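Local coordinates for regulatory Subunit of Protein Kinase A (cAMP-dependent) from Euglena gracilis (Euglena gracilis, PDB 6RSX) that binds cyclic AMP at two cyclic nucleotide-binding domains and probably controls the catalytic subunit of protein kinase A in response to it, at residues R34-L39 / V56-E62; G41-F45 / N80-I84. One frame throughout, in Å; residues are numbered along the deposited sequence.

Interaction 1: R34-L39 / V56-E62; sequences RIEKCL and VYSSMFE
Ile-35 of helix 29-39 is at the centre of the apolar packing, against Tyr-57 and Met-60. Its CG2 methyl lies at the edge of the Tyr-57 ring, in the ring plane, 3.8 Å from CD1. The same methyl is 4.0 Å from SD of Met-60. CG2 stands anti to the backbone N because chi1 is -68°, and this turns the methyl to both partners. One helical turn on, Leu-39 meets Val-56 tip to tip, with CD1 3.8 Å from CG1.

Glu-36 crosses the Tyr-57 side chain at about a right angle. Its CG comes obliquely against CZ and OH at the phenol end, and the carboxylate plane is turned 53° from the ring plane.

Arg-34 reaches out on an extended chain, and its NH2 forms a salt bridge with OE2 of Glu-62 at 3.2 Å. The hydrogen bond in it is weak, with an angle of 142° at the hydrogen. The stronger partner of Arg-34 is Glu-85, which pairs with NE. Arg-135 also lies close to NH2, so the two carboxylates probably offset its like charge. Apolar packing therefore joins the two helices, as in the N3A motif of PKA regulatory subunits, and the ion pair adds a looser tie to strand 61-65.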
ATOM      1  N   ARG A  34     -15.739  -2.426  16.161  1.00 37.43           N
ATOM      2  CA  ARG A  34     -15.652  -1.087  15.606  1.00 40.51           C
ATOM      3  C   ARG A  34     -14.246  -0.763  15.103  1.00 41.92           C
ATOM      4  O   ARG A  34     -14.074  -0.226  14.000  1.00 40.42           O
ATOM      5  CB  ARG A  34     -16.095  -0.095  16.669  1.00 42.00           C
ATOM      6  CG  ARG A  34     -16.127   1.290  16.183  1.00 39.22           C
ATOM      7  CD  ARG A  34     -16.779   2.232  17.189  1.00 42.10           C
ATOM      8  NE  ARG A  34     -16.443   3.618  16.847  1.00 43.10           N
ATOM      9  CZ  ARG A  34     -16.476   4.628  17.701  1.00 43.00           C
ATOM     10  NH1 ARG A  34     -16.819   4.417  18.981  1.00 48.15           N
ATOM     11  NH2 ARG A  34     -16.113   5.845  17.306  1.00 40.96           N
ATOM     12  N   ILE A  35     -13.218  -1.071  15.898  1.00 39.64           N
ATOM     13  CA  ILE A  35     -11.857  -0.843  15.431  1.00 37.71           C
ATOM     14  C   ILE A  35     -11.558  -1.689  14.204  1.00 39.76           C
ATOM     15  O   ILE A  35     -10.992  -1.200  13.209  1.00 40.13           O
ATOM     16  CB  ILE A  35     -10.863  -1.101  16.583  1.00 36.31           C
ATOM     17  CG1 ILE A  35     -11.050  -0.027  17.635  1.00 36.13           C
ATOM     18  CG2 ILE A  35      -9.444  -1.126  16.054  1.00 40.66           C
ATOM     19  CD1 ILE A  35     -10.377  -0.372  18.983  1.00 36.32           C
ATOM     20  N   GLU A  36     -11.961  -2.969  14.232  1.00 40.09           N
ATOM     21  CA  GLU A  36     -11.738  -3.845  13.089  1.00 45.06           C
ATOM     22  C   GLU A  36     -12.339  -3.260  11.819  1.00 39.97           C
ATOM     23  O   GLU A  36     -11.722  -3.327  10.750  1.00 40.88           O
ATOM     24  CB  GLU A  36     -12.328  -5.232  13.352  1.00 46.51           C
ATOM     25  CG  GLU A  36     -11.632  -6.020  14.429  1.00 59.60           C
ATOM     26  CD  GLU A  36     -12.294  -7.366  14.672  1.00 74.07           C
ATOM     27  OE1 GLU A  36     -13.230  -7.722  13.921  1.00 81.36           O
ATOM     28  OE2 GLU A  36     -11.880  -8.066  15.620  1.00 81.41           O
ATOM     29  N   LYS A  37     -13.540  -2.682  11.916  1.00 38.23           N
ATOM     30  CA  LYS A  37     -14.188  -2.112  10.725  1.00 39.85           C
ATOM     31  C   LYS A  37     -13.344  -0.995  10.140  1.00 38.60           C
ATOM     32  O   LYS A  37     -13.162  -0.888   8.915  1.00 37.90           O
ATOM     33  CB  LYS A  37     -15.570  -1.571  11.094  1.00 53.08           C
ATOM     34  CG  LYS A  37     -16.734  -2.517  10.828  1.00 59.32           C
ATOM     35  CD  LYS A  37     -17.918  -2.195  11.752  1.00 62.81           C
ATOM     36  CE  LYS A  37     -18.426  -0.771  11.552  1.00 64.74           C
ATOM     37  NZ  LYS A  37     -19.094  -0.519  10.236  1.00 56.14           N
ATOM     38  N   CYS A  38     -12.815  -0.152  11.024  1.00 40.22           N
ATOM     39  CA  CYS A  38     -11.967   0.952  10.617  1.00 39.37           C
ATOM     40  C   CYS A  38     -10.647   0.446  10.023  1.00 38.06           C
ATOM     41  O   CYS A  38     -10.209   0.935   8.980  1.00 39.93           O
ATOM     42  CB  CYS A  38     -11.766   1.866  11.835  1.00 41.57           C
ATOM     43  SG  CYS A  38     -10.641   3.226  11.603  1.00 41.64           S
ATOM     44  N   LEU A  39     -10.019  -0.561  10.643  1.00 38.36           N
ATOM     45  CA  LEU A  39      -8.693  -1.024  10.234  1.00 37.59           C
ATOM     46  C   LEU A  39      -8.710  -1.947   9.027  1.00 44.95           C
ATOM     47  O   LEU A  39      -7.643  -2.256   8.479  1.00 38.11           O
ATOM     48  CB  LEU A  39      -7.999  -1.744  11.390  1.00 41.21           C
ATOM     49  CG  LEU A  39      -7.805  -0.918  12.672  1.00 42.34           C
ATOM     50  CD1 LEU A  39      -6.947  -1.698  13.624  1.00 44.08           C
ATOM     51  CD2 LEU A  39      -7.178   0.470  12.435  1.00 37.76           C
ATOM     52  N   VAL A  56      -3.722  -3.884  19.966  1.00 42.34           N
ATOM     53  CA  VAL A  56      -4.403  -2.808  19.259  1.00 38.38           C
ATOM     54  C   VAL A  56      -5.830  -2.659  19.770  1.00 35.86           C
ATOM     55  O   VAL A  56      -6.267  -1.562  20.108  1.00 36.03           O
ATOM     56  CB  VAL A  56      -4.368  -3.061  17.743  1.00 39.33           C
ATOM     57  CG1 VAL A  56      -5.223  -2.015  17.015  1.00 38.93           C
ATOM     58  CG2 VAL A  56      -2.952  -3.038  17.241  1.00 39.16           C
ATOM     59  N   TYR A  57      -6.576  -3.775  19.861  1.00 36.53           N
ATOM     60  CA  TYR A  57      -7.986  -3.659  20.195  1.00 39.84           C
ATOM     61  C   TYR A  57      -8.215  -3.200  21.618  1.00 38.89           C
ATOM     62  O   TYR A  57      -9.302  -2.687  21.919  1.00 41.37           O
ATOM     63  CB  TYR A  57      -8.716  -4.980  19.991  1.00 42.00           C
ATOM     64  CG  TYR A  57      -8.715  -5.443  18.565  1.00 40.23           C
ATOM     65  CD1 TYR A  57      -8.955  -4.554  17.522  1.00 38.38           C
ATOM     66  CD2 TYR A  57      -8.452  -6.769  18.260  1.00 46.08           C
ATOM     67  CE1 TYR A  57      -8.959  -5.003  16.185  1.00 44.91           C
ATOM     68  CE2 TYR A  57      -8.459  -7.222  16.927  1.00 48.23           C
ATOM     69  CZ  TYR A  57      -8.705  -6.335  15.909  1.00 47.06           C
ATOM     70  OH  TYR A  57      -8.705  -6.795  14.604  1.00 54.92           O
ATOM     71  N   SER A  58      -7.247  -3.405  22.513  1.00 40.46           N
ATOM     72  CA  SER A  58      -7.404  -2.921  23.872  1.00 37.35           C
ATOM     73  C   SER A  58      -6.797  -1.536  24.097  1.00 40.10           C
ATOM     74  O   SER A  58      -7.187  -0.862  25.059  1.00 40.36           O
ATOM     75  CB  SER A  58      -6.791  -3.930  24.868  1.00 44.92           C
ATOM     76  OG  SER A  58      -5.372  -3.983  24.782  1.00 47.25           O
ATOM     77  N   SER A  59      -5.882  -1.095  23.227  1.00 37.41           N
ATOM     78  CA  SER A  59      -5.128   0.140  23.413  1.00 36.89           C
ATOM     79  C   SER A  59      -5.620   1.318  22.582  1.00 36.35           C
ATOM     80  O   SER A  59      -5.468   2.463  23.019  1.00 38.03           O
ATOM     81  CB  SER A  59      -3.642  -0.086  23.075  1.00 38.89           C
ATOM     82  OG  SER A  59      -3.049  -1.053  23.945  1.00 44.24           O
ATOM     83  N   MET A  60      -6.156   1.102  21.373  1.00 36.41           N
ATOM     84  CA  MET A  60      -6.499   2.269  20.562  1.00 32.37           C
ATOM     85  C   MET A  60      -7.564   3.113  21.250  1.00 30.91           C
ATOM     86  O   MET A  60      -8.464   2.593  21.922  1.00 35.28           O
ATOM     87  CB  MET A  60      -6.980   1.842  19.165  1.00 34.70           C
ATOM     88  CG  MET A  60      -5.845   1.698  18.225  1.00 39.96           C
ATOM     89  SD  MET A  60      -6.390   1.435  16.538  1.00 41.23           S
ATOM     90  CE  MET A  60      -5.389   2.703  15.744  1.00 48.03           C
ATOM     91  N   PHE A  61      -7.463   4.425  21.094  1.00 31.51           N
ATOM     92  CA  PHE A  61      -8.411   5.351  21.686  1.00 34.01           C
ATOM     93  C   PHE A  61      -8.948   6.340  20.647  1.00 35.76           C
ATOM     94  O   PHE A  61      -8.321   6.608  19.612  1.00 32.45           O
ATOM     95  CB  PHE A  61      -7.785   6.126  22.863  1.00 34.34           C
ATOM     96  CG  PHE A  61      -6.503   6.862  22.530  1.00 32.04           C
ATOM     97  CD1 PHE A  61      -5.275   6.195  22.517  1.00 37.44           C
ATOM     98  CD2 PHE A  61      -6.526   8.211  22.262  1.00 37.74           C
ATOM     99  CE1 PHE A  61      -4.069   6.891  22.231  1.00 37.12           C
ATOM    100  CE2 PHE A  61      -5.334   8.918  21.980  1.00 43.93           C
ATOM    101  CZ  PHE A  61      -4.115   8.254  21.973  1.00 35.66           C
ATOM    102  N   GLU A  62     -10.110   6.911  20.969  1.00 37.30           N
ATOM    103  CA  GLU A  62     -10.831   7.802  20.047  1.00 36.82           C
ATOM    104  C   GLU A  62     -10.317   9.228  20.173  1.00 39.57           C
ATOM    105  O   GLU A  62      -9.994   9.707  21.272  1.00 37.22           O
ATOM    106  CB  GLU A  62     -12.331   7.799  20.351  1.00 45.05           C
ATOM    107  CG  GLU A  62     -12.992   6.468  20.214  1.00 45.76           C
ATOM    108  CD  GLU A  62     -14.476   6.509  20.588  1.00 55.40           C
ATOM    109  OE1 GLU A  62     -14.894   5.706  21.452  1.00 62.16           O
ATOM    110  OE2 GLU A  62     -15.218   7.347  20.025  1.00 49.80           O
TER

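Interaction 2: G41-F45 / N80-I84; sequences GNILF and NFYVI
Phe-45 has CG anti to its carbonyl carbon (chi1 -68°), while Phe-81 has CG anti to the backbone N (chi1 174°), and these settings bring the two rings rim to rim. The side chains slide past each other in opposite directions. The ring planes are 26° apart and neither ring covers the face of the other. CE2 of Phe-81 is 3.6 Å from CE1 of Phe-45. That same CE1 also meets the CG2 methyl of Val-83 at 3.4 Å. Leu-44 crosses obliquely to Phe-81, with CD1 3.7 Å from CZ.

Strand 80-84 belongs to the beta sandwich of the first cyclic nucleotide-binding domain, and the short helix 43-46 packs against it. The side chain of Phe-81 is about 6 Å from the bound cyclic AMP. With an alanine in place of Phe-45, CG2 of Val-83 and the CE2 edge of Phe-81 would probably lose their cover and a gap would open between helix 43-46 and the strand.

Asn-42 is the N-cap of the short helix. Its OD1 accepts weak bonds from N of Leu-44 and N of Phe-45. Its ND2 hydrogen-bonds to Ser-112 OG on the adjacent strand 112-113 and to Gly-110 O just before it.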
ATOM      1  N   GLY A  41      -8.458  -3.201   5.543  1.00 43.41           N
ATOM      2  CA  GLY A  41      -7.851  -2.601   4.379  1.00 49.55           C
ATOM      3  C   GLY A  41      -6.657  -1.708   4.650  1.00 45.59           C
ATOM      4  O   GLY A  41      -5.950  -1.354   3.702  1.00 47.77           O
ATOM      5  N   ASN A  42      -6.386  -1.318   5.912  1.00 38.03           N
ATOM      6  CA  ASN A  42      -5.141  -0.605   6.164  1.00 34.39           C
ATOM      7  C   ASN A  42      -3.992  -1.614   6.213  1.00 36.28           C
ATOM      8  O   ASN A  42      -3.994  -2.516   7.049  1.00 37.29           O
ATOM      9  CB  ASN A  42      -5.230   0.195   7.471  1.00 35.21           C
ATOM     10  CG  ASN A  42      -3.969   0.977   7.748  1.00 43.10           C
ATOM     11  OD1 ASN A  42      -2.962   0.381   8.094  1.00 41.98           O
ATOM     12  ND2 ASN A  42      -4.013   2.317   7.603  1.00 35.15           N
ATOM     13  N   ILE A  43      -2.975  -1.443   5.364  1.00 38.32           N
ATOM     14  CA  ILE A  43      -2.018  -2.534   5.234  1.00 39.61           C
ATOM     15  C   ILE A  43      -1.125  -2.651   6.464  1.00 42.93           C
ATOM     16  O   ILE A  43      -0.691  -3.756   6.803  1.00 46.30           O
ATOM     17  CB  ILE A  43      -1.167  -2.420   3.958  1.00 52.35           C
ATOM     18  CG1 ILE A  43      -0.388  -3.726   3.746  1.00 60.35           C
ATOM     19  CG2 ILE A  43      -0.212  -1.283   4.026  1.00 46.50           C
ATOM     20  CD1 ILE A  43      -1.279  -4.957   3.451  1.00 60.93           C
ATOM     21  N   LEU A  44      -0.874  -1.549   7.181  1.00 40.69           N
ATOM     22  CA  LEU A  44       0.010  -1.649   8.349  1.00 40.58           C
ATOM     23  C   LEU A  44      -0.573  -2.553   9.418  1.00 46.48           C
ATOM     24  O   LEU A  44       0.172  -3.261  10.099  1.00 48.22           O
ATOM     25  CB  LEU A  44       0.300  -0.273   8.925  1.00 38.24           C
ATOM     26  CG  LEU A  44       1.097   0.614   7.993  1.00 42.41           C
ATOM     27  CD1 LEU A  44       1.229   1.998   8.589  1.00 48.72           C
ATOM     28  CD2 LEU A  44       2.480   0.005   7.717  1.00 48.55           C
ATOM     29  N   PHE A  45      -1.894  -2.569   9.569  1.00 49.57           N
ATOM     30  CA  PHE A  45      -2.502  -3.414  10.586  1.00 47.87           C
ATOM     31  C   PHE A  45      -2.813  -4.804  10.079  1.00 53.53           C
ATOM     32  O   PHE A  45      -2.807  -5.749  10.871  1.00 52.38           O
ATOM     33  CB  PHE A  45      -3.769  -2.754  11.139  1.00 46.67           C
ATOM     34  CG  PHE A  45      -3.506  -1.519  11.940  1.00 46.88           C
ATOM     35  CD1 PHE A  45      -3.427  -0.270  11.332  1.00 43.48           C
ATOM     36  CD2 PHE A  45      -3.315  -1.601  13.319  1.00 38.53           C
ATOM     37  CE1 PHE A  45      -3.177   0.873  12.074  1.00 45.16           C
ATOM     38  CE2 PHE A  45      -3.086  -0.462  14.068  1.00 41.23           C
ATOM     39  CZ  PHE A  45      -2.996   0.776  13.449  1.00 46.64           C
ATOM     40  N   ASN A  80       1.274  10.595  18.648  1.00 31.05           N
ATOM     41  CA  ASN A  80       0.406   9.469  18.313  1.00 33.24           C
ATOM     42  C   ASN A  80       0.495   9.070  16.841  1.00 31.41           C
ATOM     43  O   ASN A  80       1.009   9.806  15.994  1.00 30.28           O
ATOM     44  CB  ASN A  80      -1.064   9.804  18.618  1.00 34.87           C
ATOM     45  CG  ASN A  80      -1.304  10.165  20.087  1.00 37.15           C
ATOM     46  OD1 ASN A  80      -0.834   9.491  21.009  1.00 35.64           O
ATOM     47  ND2 ASN A  80      -2.067  11.234  20.300  1.00 37.17           N
ATOM     48  N   PHE A  81       0.022   7.854  16.574  1.00 27.96           N
ATOM     49  CA  PHE A  81      -0.247   7.348  15.237  1.00 29.59           C
ATOM     50  C   PHE A  81      -1.763   7.221  15.063  1.00 32.35           C
ATOM     51  O   PHE A  81      -2.462   6.791  15.994  1.00 33.05           O
ATOM     52  CB  PHE A  81       0.459   5.998  15.069  1.00 30.20           C
ATOM     53  CG  PHE A  81       0.148   5.296  13.788  1.00 31.24           C
ATOM     54  CD1 PHE A  81       0.645   5.761  12.595  1.00 31.06           C
ATOM     55  CD2 PHE A  81      -0.473   4.080  13.820  1.00 36.68           C
ATOM     56  CE1 PHE A  81       0.397   5.061  11.363  1.00 33.09           C
ATOM     57  CE2 PHE A  81      -0.721   3.380  12.620  1.00 41.58           C
ATOM     58  CZ  PHE A  81      -0.247   3.860  11.415  1.00 34.39           C
ATOM     59  N   TYR A  82      -2.288   7.627  13.892  1.00 28.55           N
ATOM     60  CA  TYR A  82      -3.731   7.769  13.722  1.00 30.73           C
ATOM     61  C   TYR A  82      -4.241   6.951  12.542  1.00 29.92           C
ATOM     62  O   TYR A  82      -3.552   6.809  11.523  1.00 27.26           O
ATOM     63  CB  TYR A  82      -4.139   9.246  13.468  1.00 29.20           C
ATOM     64  CG  TYR A  82      -3.804  10.171  14.633  1.00 30.97           C
ATOM     65  CD1 TYR A  82      -4.693  10.317  15.686  1.00 33.73           C
ATOM     66  CD2 TYR A  82      -2.637  10.947  14.624  1.00 32.77           C
ATOM     67  CE1 TYR A  82      -4.423  11.179  16.754  1.00 35.94           C
ATOM     68  CE2 TYR A  82      -2.347  11.804  15.683  1.00 29.64           C
ATOM     69  CZ  TYR A  82      -3.251  11.929  16.734  1.00 34.42           C
ATOM     70  OH  TYR A  82      -3.013  12.781  17.775  1.00 36.69           O
ATOM     71  N   VAL A  83      -5.466   6.436  12.685  1.00 26.64           N
ATOM     72  CA  VAL A  83      -6.241   5.928  11.530  1.00 26.11           C
ATOM     73  C   VAL A  83      -7.565   6.678  11.470  1.00 27.61           C
ATOM     74  O   VAL A  83      -8.261   6.819  12.473  1.00 29.71           O
ATOM     75  CB  VAL A  83      -6.486   4.401  11.620  1.00 33.68           C
ATOM     76  CG1 VAL A  83      -7.191   3.858  10.331  1.00 31.74           C
ATOM     77  CG2 VAL A  83      -5.185   3.631  11.859  1.00 35.71           C
ATOM     78  N   ILE A  84      -7.962   7.114  10.268  1.00 30.19           N
ATOM     79  CA  ILE A  84      -9.213   7.841  10.122  1.00 30.78           C
ATOM     80  C   ILE A  84     -10.382   6.856  10.185  1.00 29.92           C
ATOM     81  O   ILE A  84     -10.404   5.852   9.462  1.00 31.56           O
ATOM     82  CB  ILE A  84      -9.235   8.606   8.787  1.00 30.84           C
ATOM     83  CG1 ILE A  84      -8.132   9.694   8.781  1.00 30.53           C
ATOM     84  CG2 ILE A  84     -10.615   9.233   8.617  1.00 30.24           C
ATOM     85  CD1 ILE A  84      -8.018  10.476   7.427  1.00 31.88           C
TER

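Overall arrangement
The two contacts have centres about 10 Å apart and lie on the same side of the chain's centre. Along the chain their segments alternate: 34-39, 41-45, 56-62, 80-84. Helices 29-39 and 43-46 lie against one antiparallel sheet; helix 50-59 packs on both and runs on through Met-60 into strand 61-65. Strands 61-65 and 80-84 of that sheet flank strand 134-140. The contacts also touch directly. Leu-39 CD1 of interaction 1 is 3.6 Å from Phe-45 CD2 of interaction 2, and Cys-38 and Met-60 pack on Val-83. Together they pack the N-terminal helical part of the first cyclic nucleotide-binding domain on its beta sandwich. Interaction 2 comes nearer the nucleotide.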